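Local coordinates for protein transcriptional regulator, LacI family (Burkholderia phymatum, PDB 2RGY) that probably regulates transcription as a LacI-family DNA-binding repressor or activator whose periplasmic-binding-protein-like part is expected to sense a small effector, perhaps a sugar, at residues D226-A231 with V274-A278. Numbering follows the deposited sequence.
Sequences DDYSAA and VSMRA
The carboxylate of D226 receives R277 on one oxygen and S275 on the other. R277 presents the outer end of its guanidinium, with both terminal nitrogens directed at the same atom: NH2 lies 2.8 Å from D226 OD1 and NH1 lies 2.9 Å from that OD1. The acceptor sits only 6° out of the guanidinium plane, so it is met at the edge, yet the two planar groups are turned 45° against each other. The salt bridge is therefore forked onto a single oxygen rather than being a coplanar pairing of two nitrogens with two oxygens. NH2 uses the syn lone pair of OD1, whereas NH1 arrives on the syn side but tilted from the carboxylate plane; neither bond is straight. On D226 OD2, S275 OG donates at 2.7 Å from well above that plane, and H241 ND1 is a further hydrogen-bonding partner of this oxygen. A chi1 of -172° swings CG of D226 away from the backbone N and beside the carbonyl carbon, a position from which OD1 and OD2 meet R277 and S275.

In the fold, the contact joins the loop after strand 220-223 to the end of strand 273-275, the antiparallel edge strand of the mixed sheet in the periplasmic-binding-protein-like architecture. Strand 238-241 lies between these two strands in the sheet, and the bonds run from D226 in the loop to S275 in strand 273-275 and to R277 just beyond it.

A231 packs over one guanidinium face of R277, its CA 3.7 Å from NE, while A230 CB approaches NH1 obliquely at 3.8 Å. The arginine chain is bent at chi2. NH1 also hydrogen-bonds to L237 O, a second link that should restrict rotation of the guanidinium and, together with the buried carboxylate, probably stabilises its positive charge.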
loop_
_atom_site.group_PDB
_atom_site.type_symbol
_atom_site.label_atom_id
_atom_site.label_comp_id
_atom_site.label_asym_id
_atom_site.label_seq_id
_atom_site.Cartn_x
_atom_site.Cartn_y
_atom_site.Cartn_z
ATOM N N ASP A 226 -6.359 6.649 9.573
ATOM C CA ASP A 226 -5.127 6.605 10.365
ATOM C C ASP A 226 -4.329 5.434 9.822
ATOM O O ASP A 226 -3.830 4.575 10.561
ATOM C CB ASP A 226 -5.386 6.429 11.866
ATOM C CG ASP A 226 -4.110 6.589 12.696
ATOM O OD1 ASP A 226 -3.146 7.204 12.187
ATOM O OD2 ASP A 226 -4.072 6.117 13.853
ATOM N N ASP A 227 -4.244 5.411 8.495
ATOM C CA ASP A 227 -3.514 4.383 7.784
ATOM C C ASP A 227 -2.056 4.615 8.163
ATOM O O ASP A 227 -1.672 5.735 8.516
ATOM C CB ASP A 227 -3.797 4.530 6.281
ATOM C CG ASP A 227 -5.098 3.824 5.866
ATOM O OD1 ASP A 227 -5.725 4.233 4.861
ATOM O OD2 ASP A 227 -5.489 2.839 6.545
ATOM N N TYR A 228 -1.229 3.582 8.125
ATOM C CA TYR A 228 0.130 3.822 8.562
ATOM C C TYR A 228 1.093 4.522 7.621
ATOM O O TYR A 228 2.308 4.423 7.751
ATOM C CB TYR A 228 0.695 2.541 9.176
ATOM C CG TYR A 228 0.051 2.296 10.534
ATOM C CD1 TYR A 228 -0.134 1.000 11.033
ATOM C CD2 TYR A 228 -0.374 3.379 11.331
ATOM C CE1 TYR A 228 -0.725 0.785 12.296
ATOM C CE2 TYR A 228 -0.959 3.173 12.590
ATOM C CZ TYR A 228 -1.130 1.876 13.065
ATOM O OH TYR A 228 -1.681 1.681 14.324
ATOM N N SER A 229 0.522 5.283 6.696
ATOM C CA SER A 229 1.310 6.094 5.782
ATOM C C SER A 229 1.232 7.516 6.358
ATOM O O SER A 229 1.984 8.412 5.955
ATOM C CB SER A 229 0.696 6.070 4.377
ATOM O OG SER A 229 1.376 6.967 3.501
ATOM N N ALA A 230 0.325 7.705 7.319
ATOM C CA ALA A 230 0.101 9.010 7.947
ATOM C C ALA A 230 1.224 9.501 8.848
ATOM O O ALA A 230 1.618 10.670 8.775
ATOM C CB ALA A 230 -1.219 8.991 8.728
ATOM N N ALA A 231 1.740 8.621 9.702
ATOM C CA ALA A 231 2.812 9.004 10.613
ATOM C C ALA A 231 4.031 9.508 9.862
ATOM O O ALA A 231 4.816 10.290 10.392
ATOM C CB ALA A 231 3.206 7.822 11.502
ATOM N N VAL A 274 -8.895 10.070 17.790
ATOM C CA VAL A 274 -8.135 10.902 16.872
ATOM C C VAL A 274 -6.654 10.786 17.169
ATOM O O VAL A 274 -6.221 10.957 18.308
ATOM C CB VAL A 274 -8.548 12.374 16.963
ATOM C CG1 VAL A 274 -7.624 13.222 16.122
ATOM C CG2 VAL A 274 -9.968 12.535 16.465
ATOM N N SER A 275 -5.879 10.474 16.140
ATOM C CA SER A 275 -4.444 10.358 16.298
ATOM C C SER A 275 -3.845 11.725 16.005
ATOM O O SER A 275 -3.661 12.099 14.851
ATOM C CB SER A 275 -3.897 9.302 15.340
ATOM O OG SER A 275 -4.490 8.047 15.623
HETATM N N MSE A 276 -3.571 12.476 17.063
HETATM C CA MSE A 276 -3.017 13.814 16.926
HETATM C C MSE A 276 -1.552 13.779 16.540
HETATM O O MSE A 276 -0.726 13.214 17.257
HETATM C CB MSE A 276 -3.167 14.599 18.237
HETATM C CG MSE A 276 -4.558 15.154 18.522
HETATM SE SE MSE A 276 -5.138 16.436 17.359
HETATM C CE MSE A 276 -3.730 17.498 17.256
ATOM N N ARG A 277 -1.232 14.384 15.404
ATOM C CA ARG A 277 0.152 14.426 14.955
ATOM C C ARG A 277 0.547 15.872 14.731
ATOM O O ARG A 277 0.348 16.692 15.626
ATOM C CB ARG A 277 0.331 13.558 13.703
ATOM C CG ARG A 277 -0.028 12.092 13.983
ATOM C CD ARG A 277 0.772 11.119 13.137
ATOM N NE ARG A 277 0.505 9.720 13.480
ATOM C CZ ARG A 277 -0.607 9.065 13.160
ATOM N NH1 ARG A 277 -1.571 9.675 12.485
ATOM N NH2 ARG A 277 -0.751 7.794 13.508
ATOM N N ALA A 278 1.055 16.221 13.553
ATOM C CA ALA A 278 1.484 17.598 13.346
ATOM C C ALA A 278 0.812 18.407 12.246
ATOM O O ALA A 278 1.248 19.521 11.952
ATOM C CB ALA A 278 2.998 17.622 13.141
#